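Local coordinates for vibralactone Cyclase (Boreostereum vibrans, PDB 6KD0), which catalyses the cyclization that forms the fused bicyclic beta-lactone of vibralactone, using an alpha/beta hydrolase fold, at residues 48-51 with 52-56; 86-90 with 91-95; 119-122 with 123-127; 158-162 with 163-167. One frame throughout, in Å; residues are numbered along the deposited sequence.

Interaction 1 (48-51 with 52-56); sequences PNLN and KFLEP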
loop_
_atom_site.group_PDB
_atom_site.type_symbol
_atom_site.label_atom_id
_atom_site.label_comp_id
_atom_site.label_asym_id
_atom_site.label_seq_id
_atom_site.Cartn_x
_atom_site.Cartn_y
_atom_site.Cartn_z
ATOM N N PRO A 48 0.608 1.735 18.580
ATOM C CA PRO A 48 1.352 1.370 19.802
ATOM C C PRO A 48 1.508 -0.126 19.986
ATOM O O PRO A 48 2.605 -0.590 20.331
ATOM C CB PRO A 48 0.515 2.007 20.919
ATOM C CG PRO A 48 -0.060 3.202 20.265
ATOM C CD PRO A 48 -0.452 2.710 18.889
ATOM N N ASN A 49 0.456 -0.905 19.730
ATOM C CA ASN A 49 0.546 -2.357 19.894
ATOM C C ASN A 49 1.427 -2.992 18.818
ATOM O O ASN A 49 2.203 -3.921 19.101
ATOM C CB ASN A 49 -0.853 -2.980 19.861
ATOM C CG ASN A 49 -1.658 -2.709 21.132
ATOM O OD1 ASN A 49 -1.158 -2.167 22.118
ATOM N ND2 ASN A 49 -2.925 -3.088 21.100
ATOM N N LEU A 50 1.326 -2.512 17.575
ATOM C CA LEU A 50 2.226 -2.985 16.520
ATOM C C LEU A 50 3.679 -2.721 16.895
ATOM O O LEU A 50 4.539 -3.607 16.798
ATOM C CB LEU A 50 1.887 -2.288 15.201
ATOM C CG LEU A 50 1.996 -3.024 13.864
ATOM C CD1 LEU A 50 2.454 -2.069 12.747
ATOM C CD2 LEU A 50 2.849 -4.280 13.928
ATOM N N ASN A 51 3.963 -1.508 17.364
ATOM C CA ASN A 51 5.334 -1.156 17.696
ATOM C C ASN A 51 5.829 -1.958 18.880
ATOM O O ASN A 51 6.985 -2.377 18.898
ATOM C CB ASN A 51 5.449 0.333 17.975
ATOM C CG ASN A 51 5.396 1.134 16.715
ATOM O OD1 ASN A 51 5.341 0.556 15.623
ATOM N ND2 ASN A 51 5.395 2.448 16.836
ATOM N N LYS A 52 4.972 -2.182 19.880
ATOM C CA LYS A 52 5.384 -3.018 21.002
ATOM C C LYS A 52 5.760 -4.414 20.525
ATOM O O LYS A 52 6.747 -4.994 20.996
ATOM C CB LYS A 52 4.277 -3.076 22.051
ATOM C CG LYS A 52 4.560 -4.014 23.209
ATOM C CD LYS A 52 3.447 -3.887 24.254
ATOM C CE LYS A 52 3.595 -4.934 25.335
ATOM N NZ LYS A 52 2.556 -4.826 26.412
ATOM N N PHE A 53 5.006 -4.965 19.569
ATOM C CA PHE A 53 5.355 -6.304 19.091
ATOM C C PHE A 53 6.646 -6.291 18.274
ATOM O O PHE A 53 7.449 -7.236 18.341
ATOM C CB PHE A 53 4.223 -6.911 18.262
ATOM C CG PHE A 53 4.602 -8.225 17.612
ATOM C CD1 PHE A 53 4.537 -9.408 18.335
ATOM C CD2 PHE A 53 5.066 -8.273 16.300
ATOM C CE1 PHE A 53 4.902 -10.614 17.755
ATOM C CE2 PHE A 53 5.434 -9.479 15.725
ATOM C CZ PHE A 53 5.346 -10.649 16.463
ATOM N N LEU A 54 6.847 -5.254 17.471
ATOM C CA LEU A 54 7.985 -5.221 16.558
ATOM C C LEU A 54 9.278 -4.784 17.231
ATOM O O LEU A 54 10.354 -5.044 16.682
ATOM C CB LEU A 54 7.700 -4.270 15.401
ATOM C CG LEU A 54 7.412 -4.768 13.987
ATOM C CD1 LEU A 54 7.000 -6.210 13.917
ATOM C CD2 LEU A 54 6.379 -3.835 13.328
ATOM N N GLU A 55 9.190 -4.116 18.389
ATOM C CA GLU A 55 10.364 -3.571 19.074
ATOM C C GLU A 55 11.538 -4.540 19.178
ATOM O O GLU A 55 12.667 -4.130 18.862
ATOM C CB GLU A 55 9.932 -3.078 20.463
ATOM C CG GLU A 55 11.044 -2.494 21.303
ATOM C CD GLU A 55 11.351 -1.059 20.940
ATOM O OE1 GLU A 55 12.549 -0.712 20.853
ATOM O OE2 GLU A 55 10.394 -0.273 20.753
ATOM N N PRO A 56 11.364 -5.807 19.584
ATOM C CA PRO A 56 12.526 -6.712 19.668
ATOM C C PRO A 56 13.118 -7.101 18.329
ATOM O O PRO A 56 14.216 -7.657 18.316
ATOM C CB PRO A 56 11.976 -7.954 20.383
ATOM C CG PRO A 56 10.638 -7.590 20.896
ATOM C CD PRO A 56 10.139 -6.448 20.096
#
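L50 and L54 sit one turn apart on the last turns of an alpha helix, spanning residues 35-54, and run alongside each other off the same flank of it. Two kinds of interaction hold this stretch together.

The first is the helical ladder of backbone bonds, each from an amide to the carbonyl four residues back. K52 N reaches P48 O at 2.9 Å, F53 N reaches N49 O, and L54 N meets L50 O at 2.9 Å. The final rung, E55 N to N51 O, is more bent, with 133° at the hydrogen, where the chain passes into the 3-10 segment at E55 and P56. P48 has no N-H to give to the turn before, and the helix is kinked there, yet its carbonyl serves as an ordinary acceptor.

The second is apolar. Both leucines are buried, which suits their branched aliphatic ends; L54 also packs against Y116, D117 and I120 of helix 115-125, and both touch R318. F53 turns its ring off the helix, CG anti to the backbone N (chi1 173°), and rests on R318 and S319.

The charged side chains lie outside this pairing, K52 and E55 both being exposed, as an ammonium and a carboxylate favour. The chain of K52 runs extended to NZ, away from the preceding turn, while E55 bends at chi2 and its OE2 makes a weak hydrogen bond to Y116 OH.

Across the turn the leucine side chains meet through one methyl each, L50 CD2 standing 3.6 Å from L54 CD2.

Interaction 2 (86-90 with 91-95); sequences TSSPD and KTKTY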
loop_
_atom_site.group_PDB
_atom_site.type_symbol
_atom_site.label_atom_id
_atom_site.label_comp_id
_atom_site.label_asym_id
_atom_site.label_seq_id
_atom_site.Cartn_x
_atom_site.Cartn_y
_atom_site.Cartn_z
ATOM N N THR A 86 23.017 1.817 7.354
ATOM C CA THR A 86 24.327 2.325 7.738
ATOM C C THR A 86 25.186 1.233 8.351
ATOM O O THR A 86 25.997 1.516 9.232
ATOM C CB THR A 86 24.232 3.486 8.734
ATOM O OG1 THR A 86 23.641 3.028 9.958
ATOM C CG2 THR A 86 23.433 4.637 8.180
ATOM N N SER A 87 25.002 -0.022 7.924
ATOM C CA SER A 87 25.841 -1.106 8.430
ATOM C C SER A 87 27.084 -1.350 7.583
ATOM O O SER A 87 28.047 -1.951 8.078
ATOM C CB SER A 87 25.036 -2.401 8.552
ATOM O OG SER A 87 24.444 -2.781 7.322
ATOM N N SER A 88 27.087 -0.922 6.322
ATOM C CA SER A 88 28.295 -1.033 5.514
ATOM C C SER A 88 29.419 -0.187 6.112
ATOM O O SER A 88 29.171 0.923 6.593
ATOM C CB SER A 88 28.023 -0.583 4.082
ATOM O OG SER A 88 29.229 -0.527 3.340
ATOM N N PRO A 89 30.667 -0.677 6.108
ATOM C CA PRO A 89 31.801 0.205 6.454
ATOM C C PRO A 89 31.980 1.373 5.493
ATOM O O PRO A 89 32.786 2.264 5.785
ATOM C CB PRO A 89 33.015 -0.734 6.409
ATOM C CG PRO A 89 32.460 -2.096 6.624
ATOM C CD PRO A 89 31.069 -2.094 6.032
ATOM N N ASP A 90 31.251 1.394 4.373
ATOM C CA ASP A 90 31.394 2.394 3.310
ATOM C C ASP A 90 30.256 3.399 3.455
ATOM O O ASP A 90 29.150 3.194 2.950
ATOM C CB ASP A 90 31.387 1.722 1.941
ATOM C CG ASP A 90 31.462 2.708 0.787
ATOM O OD1 ASP A 90 31.592 3.930 1.024
ATOM O OD2 ASP A 90 31.378 2.253 -0.371
ATOM N N LYS A 91 30.549 4.509 4.129
ATOM C CA LYS A 91 29.550 5.539 4.379
ATOM C C LYS A 91 29.105 6.268 3.118
ATOM O O LYS A 91 28.103 6.985 3.170
ATOM C CB LYS A 91 30.098 6.535 5.400
ATOM C CG LYS A 91 31.288 7.336 4.883
ATOM C CD LYS A 91 31.533 8.599 5.714
ATOM C CE LYS A 91 32.351 9.628 4.937
ATOM N NZ LYS A 91 33.793 9.262 4.821
ATOM N N THR A 92 29.796 6.090 1.989
ATOM C CA THR A 92 29.404 6.701 0.723
ATOM C C THR A 92 28.640 5.748 -0.201
ATOM O O THR A 92 28.316 6.127 -1.332
ATOM C CB THR A 92 30.642 7.245 -0.003
ATOM O OG1 THR A 92 31.378 6.162 -0.582
ATOM C CG2 THR A 92 31.559 7.983 0.979
ATOM N N LYS A 93 28.346 4.532 0.252
ATOM C CA LYS A 93 27.601 3.577 -0.555
ATOM C C LYS A 93 26.196 4.101 -0.837
ATOM O O LYS A 93 25.585 4.752 0.014
ATOM C CB LYS A 93 27.535 2.236 0.182
ATOM C CG LYS A 93 27.112 1.051 -0.658
ATOM C CD LYS A 93 27.303 -0.235 0.142
ATOM C CE LYS A 93 26.529 -1.413 -0.437
ATOM N NZ LYS A 93 27.048 -1.873 -1.748
ATOM N N THR A 94 25.689 3.825 -2.042
ATOM C CA THR A 94 24.313 4.135 -2.415
ATOM C C THR A 94 23.519 2.846 -2.592
ATOM O O THR A 94 24.065 1.800 -2.957
ATOM C CB THR A 94 24.242 4.972 -3.698
ATOM O OG1 THR A 94 24.847 4.246 -4.772
ATOM C CG2 THR A 94 24.964 6.297 -3.509
ATOM N N TYR A 95 22.221 2.932 -2.344
ATOM C CA TYR A 95 21.350 1.771 -2.256
ATOM C C TYR A 95 20.155 1.936 -3.177
ATOM O O TYR A 95 19.825 3.056 -3.577
ATOM C CB TYR A 95 20.859 1.581 -0.814
ATOM C CG TYR A 95 21.995 1.459 0.158
ATOM C CD1 TYR A 95 22.593 0.228 0.397
ATOM C CD2 TYR A 95 22.497 2.579 0.807
ATOM C CE1 TYR A 95 23.648 0.107 1.281
ATOM C CE2 TYR A 95 23.551 2.468 1.705
ATOM C CZ TYR A 95 24.119 1.235 1.936
ATOM O OH TYR A 95 25.167 1.150 2.827
HETATM O O HOH W 1 24.596 -0.496 4.970
HETATM O O HOH W 2 32.876 4.760 5.863
HETATM O O HOH W 3 26.448 3.346 3.680
HETATM O O HOH W 4 30.634 3.631 -2.361
#
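D90 and T92 meet across a type I beta turn running from D90 to K93, in the surface loop between strands 76-85 and 97-101. The turn is closed by K93 N bonding to D90 O at 3.1 Å.

From D90 CB the side chain leads to CG, which stands anti to the backbone N (chi1 177°) and carries the carboxylate over the turn. OD1 is gripped twice: T92 OG1 donates to its syn lone pair at 2.8 Å, while T92 N comes from above the carboxylate plane at 3.0 Å. The other oxygen, D90 OD2, lies 3.9 Å from K93 CB. Aspartate suits this first turn position because its short chain can fold back on the following residues.

Just before it, S88 OG accepts from D90 N, an ST turn, and touches K93 CD. With an alanine here in place of the serine, D90 N is likely to lose that acceptor, leaving the entry to the turn freer to move.

Y95 OH binds two waters, one leading to S88 N and the other to D90 O; the same hydroxyl, Y95 OH, also lies 3.6 Å from S88 CB.

Interaction 3 (119-122 with 123-127); sequences RIIC and DKLQV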
loop_
_atom_site.group_PDB
_atom_site.type_symbol
_atom_site.label_atom_id
_atom_site.label_comp_id
_atom_site.label_asym_id
_atom_site.label_seq_id
_atom_site.Cartn_x
_atom_site.Cartn_y
_atom_site.Cartn_z
ATOM N N ARG A 119 12.063 0.580 9.206
ATOM C CA ARG A 119 13.370 0.454 9.846
ATOM C C ARG A 119 13.899 -0.952 9.639
ATOM O O ARG A 119 15.071 -1.151 9.290
ATOM C CB ARG A 119 13.289 0.763 11.341
ATOM C CG ARG A 119 13.048 2.200 11.697
ATOM C CD ARG A 119 12.768 2.301 13.183
ATOM N NE ARG A 119 12.104 3.543 13.549
ATOM C CZ ARG A 119 12.547 4.380 14.482
ATOM N NH1 ARG A 119 13.672 4.115 15.151
ATOM N NH2 ARG A 119 11.864 5.468 14.754
ATOM N N ILE A 120 13.022 -1.946 9.816
ATOM C CA ILE A 120 13.452 -3.325 9.652
ATOM C C ILE A 120 13.830 -3.580 8.199
ATOM O O ILE A 120 14.929 -4.085 7.905
ATOM C CB ILE A 120 12.345 -4.266 10.153
ATOM C CG1 ILE A 120 12.200 -4.074 11.667
ATOM C CG2 ILE A 120 12.639 -5.711 9.772
ATOM C CD1 ILE A 120 10.920 -4.574 12.238
ATOM N N ILE A 121 12.982 -3.119 7.269
ATOM C CA ILE A 121 13.139 -3.502 5.871
ATOM C C ILE A 121 14.394 -2.872 5.298
ATOM O O ILE A 121 15.153 -3.523 4.567
ATOM C CB ILE A 121 11.885 -3.123 5.053
ATOM C CG1 ILE A 121 10.769 -4.151 5.281
ATOM C CG2 ILE A 121 12.233 -2.996 3.563
ATOM C CD1 ILE A 121 9.420 -3.740 4.735
ATOM N N CYS A 122 14.653 -1.610 5.647
ATOM C CA CYS A 122 15.831 -0.939 5.110
ATOM C C CYS A 122 17.100 -1.671 5.521
ATOM O O CYS A 122 18.027 -1.800 4.716
ATOM C CB CYS A 122 15.846 0.534 5.529
ATOM S SG CYS A 122 16.778 1.006 7.006
ATOM N N ASP A 123 17.119 -2.248 6.728
ATOM C CA ASP A 123 18.287 -3.026 7.139
ATOM C C ASP A 123 18.288 -4.396 6.473
ATOM O O ASP A 123 19.338 -4.867 6.014
ATOM C CB ASP A 123 18.302 -3.143 8.664
ATOM C CG ASP A 123 19.362 -4.092 9.184
ATOM O OD1 ASP A 123 20.561 -3.778 9.035
ATOM O OD2 ASP A 123 18.982 -5.136 9.761
ATOM N N LYS A 124 17.114 -5.028 6.364
ATOM C CA LYS A 124 17.065 -6.392 5.849
ATOM C C LYS A 124 17.412 -6.429 4.372
ATOM O O LYS A 124 18.145 -7.313 3.927
ATOM C CB LYS A 124 15.688 -7.001 6.096
ATOM C CG LYS A 124 15.442 -8.308 5.354
ATOM C CD LYS A 124 15.203 -9.459 6.310
ATOM C CE LYS A 124 15.238 -10.802 5.571
ATOM N NZ LYS A 124 16.432 -11.601 5.970
ATOM N N LEU A 125 16.921 -5.461 3.600
ATOM C CA LEU A 125 17.072 -5.478 2.150
ATOM C C LEU A 125 18.250 -4.654 1.667
ATOM O O LEU A 125 18.618 -4.753 0.482
ATOM C CB LEU A 125 15.792 -4.951 1.493
ATOM C CG LEU A 125 14.755 -5.996 1.108
ATOM C CD1 LEU A 125 14.630 -7.072 2.164
ATOM C CD2 LEU A 125 13.420 -5.333 0.841
ATOM N N GLN A 126 18.826 -3.841 2.545
ATOM C CA GLN A 126 19.812 -2.839 2.165
ATOM C C GLN A 126 19.258 -1.924 1.070
ATOM O O GLN A 126 19.804 -1.818 -0.028
ATOM C CB GLN A 126 21.119 -3.515 1.739
ATOM C CG GLN A 126 21.795 -4.268 2.892
ATOM C CD GLN A 126 22.294 -3.331 3.980
ATOM O OE1 GLN A 126 23.259 -2.602 3.784
ATOM N NE2 GLN A 126 21.615 -3.325 5.120
ATOM N N VAL A 127 18.141 -1.262 1.389
ATOM C CA VAL A 127 17.558 -0.249 0.518
ATOM C C VAL A 127 17.233 0.959 1.377
ATOM O O VAL A 127 17.025 0.841 2.582
ATOM C CB VAL A 127 16.283 -0.734 -0.212
ATOM C CG1 VAL A 127 16.564 -2.009 -1.016
ATOM C CG2 VAL A 127 15.156 -0.954 0.786
HETATM O O HOH W 5 16.349 -5.671 9.965
#
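I121 and L125 extend in the same direction from the last turns of helix 115-125, with I121 CG2 and L125 CD2 3.8 Å apart. In the isoleucine a chi1 of -79° sets CG1 beside the backbone N and leaves CG2 on the side of the leucine. Branched aliphatic residues fit here because their methyl groups can meet from one turn to the next.

The backbone bonds are strong in the middle and looser at their margins. K124 N to I120 O and L125 N to I121 O are each 2.8 Å, whereas D123 N makes only weak bonds to the carbonyls of R119 and I120. Past L125 the helix is broken by Q126, whose phi is positive, and V127 N makes a weak bond to C122 O.

Among the polar side chains, Q126 acts at this exit: its chain bends at chi2 (-67°), bringing NE2 to D123 O at 2.9 Å, with the acceptor in the plane of the amide. A turn earlier, a water donates to both I120 O and D123 OD2. D123 OD1 forms a salt bridge with R63, and R119 one with D115.

C122 is small enough to be buried beside the chain leaving the helix: its CB lies 3.2 Å from V127 O, and its CA makes a C-H...O contact with the same oxygen.

The helix belongs to the beta-alpha-beta unit of strand 97-101, helix 115-125 and strand 128-132; I121 and L125 pack on I331 of helix 321-338, while C122 touches Y64 and Y83 of strands 64-73 and 76-85.

Interaction 4 (158-162 with 163-167); sequences ANAGS and FNADP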
loop_
_atom_site.group_PDB
_atom_site.type_symbol
_atom_site.label_atom_id
_atom_site.label_comp_id
_atom_site.label_asym_id
_atom_site.label_seq_id
_atom_site.Cartn_x
_atom_site.Cartn_y
_atom_site.Cartn_z
ATOM N N ALA A 158 14.519 12.561 -7.614
ATOM C CA ALA A 158 15.488 13.587 -7.997
ATOM C C ALA A 158 16.538 13.832 -6.915
ATOM O O ALA A 158 17.664 14.247 -7.220
ATOM C CB ALA A 158 14.761 14.885 -8.334
ATOM N N ASN A 159 16.188 13.602 -5.655
ATOM C CA ASN A 159 17.045 13.919 -4.530
ATOM C C ASN A 159 17.596 12.669 -3.878
ATOM O O ASN A 159 18.095 12.739 -2.756
ATOM C CB ASN A 159 16.276 14.757 -3.512
ATOM C CG ASN A 159 15.900 16.120 -4.064
ATOM O OD1 ASN A 159 16.719 17.042 -4.071
ATOM N ND2 ASN A 159 14.667 16.251 -4.556
ATOM N N ALA A 160 17.521 11.530 -4.570
ATOM C CA ALA A 160 17.940 10.256 -3.984
ATOM C C ALA A 160 19.333 10.335 -3.382
ATOM O O ALA A 160 19.558 9.867 -2.259
ATOM C CB ALA A 160 17.894 9.152 -5.035
ATOM N N GLY A 161 20.282 10.930 -4.106
ATOM C CA GLY A 161 21.668 10.907 -3.656
ATOM C C GLY A 161 21.868 11.548 -2.303
ATOM O O GLY A 161 22.762 11.151 -1.548
ATOM N N SER A 162 21.022 12.520 -1.960
ATOM C CA SER A 162 21.164 13.210 -0.687
ATOM C C SER A 162 20.819 12.327 0.505
ATOM O O SER A 162 21.189 12.676 1.627
ATOM C CB SER A 162 20.319 14.485 -0.691
ATOM O OG SER A 162 18.957 14.174 -0.544
ATOM N N PHE A 163 20.170 11.170 0.306
ATOM C CA PHE A 163 20.042 10.223 1.410
ATOM C C PHE A 163 20.569 8.840 1.016
ATOM O O PHE A 163 20.060 7.805 1.475
ATOM C CB PHE A 163 18.602 10.174 1.941
ATOM C CG PHE A 163 17.549 9.964 0.884
ATOM C CD1 PHE A 163 17.123 8.693 0.560
ATOM C CD2 PHE A 163 16.956 11.051 0.247
ATOM C CE1 PHE A 163 16.141 8.490 -0.412
ATOM C CE2 PHE A 163 15.986 10.861 -0.722
ATOM C CZ PHE A 163 15.579 9.579 -1.057
ATOM N N ASN A 164 21.619 8.813 0.178
ATOM C CA ASN A 164 22.391 7.605 -0.142
ATOM C C ASN A 164 21.605 6.602 -0.985
ATOM O O ASN A 164 21.890 5.402 -0.951
ATOM C CB ASN A 164 22.907 6.909 1.126
ATOM C CG ASN A 164 24.056 7.642 1.770
ATOM O OD1 ASN A 164 23.861 8.626 2.473
ATOM N ND2 ASN A 164 25.274 7.153 1.537
ATOM N N ALA A 165 20.625 7.072 -1.753
ATOM C CA ALA A 165 19.836 6.216 -2.626
ATOM C C ALA A 165 20.184 6.491 -4.083
ATOM O O ALA A 165 20.610 7.596 -4.445
ATOM C CB ALA A 165 18.334 6.428 -2.404
ATOM N N ASP A 166 20.023 5.467 -4.913
ATOM C CA ASP A 166 20.208 5.618 -6.352
ATOM C C ASP A 166 19.141 4.783 -7.047
ATOM O O ASP A 166 19.220 3.546 -7.054
ATOM C CB ASP A 166 21.625 5.207 -6.779
ATOM C CG ASP A 166 21.831 5.256 -8.299
ATOM O OD1 ASP A 166 20.904 5.665 -9.041
ATOM O OD2 ASP A 166 22.940 4.885 -8.746
ATOM N N PRO A 167 18.124 5.425 -7.632
ATOM C CA PRO A 167 17.030 4.662 -8.245
ATOM C C PRO A 167 17.472 3.826 -9.426
ATOM O O PRO A 167 16.754 2.893 -9.806
ATOM C CB PRO A 167 16.024 5.747 -8.655
ATOM C CG PRO A 167 16.795 7.008 -8.725
ATOM C CD PRO A 167 17.934 6.878 -7.741
#
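The F163 ring lies flat beneath the backbone of A160, presenting one face to it. A160 O stands 3.7 Å above the plane over the centre of the F163 ring, and A160 CA makes a CH-pi contact with the same ring, 4.2 Å from the centroid and 27° off its normal. A chi1 of 51° sets F163 CG between the backbone N and the carbonyl carbon and folds the ring back under the preceding turn. N159 O and S162 OG approach the ring obliquely.

A160 O does double duty, accepting from F163 N at 2.9 Å and from A165 N at 3.0 Å, the two donors arriving from opposite faces of its carbonyl plane. S162 OG likewise lies between its backbone N and carbonyl carbon (chi1 75°), which brings OG to N159 O at 2.8 Å in the carbonyl plane; S162 N joins it on that oxygen. A short hydroxyl is apt here, able to bond to a carbonyl three residues back.

A160 CB lies 3.5 Å from P167 CD and packs also on A165 CB; alanine is slim enough for this close approach. N164 adopts positive phi, which asparagine tolerates well, and its side-chain ND2 bonds the carbonyls of K91 and K93.

The F163 ring also touches T82 and I84 of strand 76-85 and C128 and V130 of strand 128-132. A serine here is likely to leave A160 CA and O without the ring face and open a gap toward these strands.

The arrangement is a 3-10 turn, residues 160-162, in the loop that leads from helix 144-158 to strand 171-176 of the alpha/beta hydrolase sheet.

Interactions 1 and 3 are both helix ends, built mainly on backbone rungs, some of them weak in interaction 3, and on a pair of aliphatic side chains one turn apart; they are partly buried and touch where L54 CG meets I120 CD1 at 3.9 Å. Interactions 2 and 4 are loop turns, in which side-chain oxygens and doubly used acceptors replace the ladder. Interaction 2 is a surface contact rich in water, whereas interaction 4 sinks an aromatic ring against the sheet. These two loops are joined by probable backbone hydrogen bonds between Y95 and both N164 and D166. Y95 also packs on Q126 and V127, linking interaction 2 to interaction 3, while interactions 1 and 4 stay about 21 Å apart at their nearest atoms.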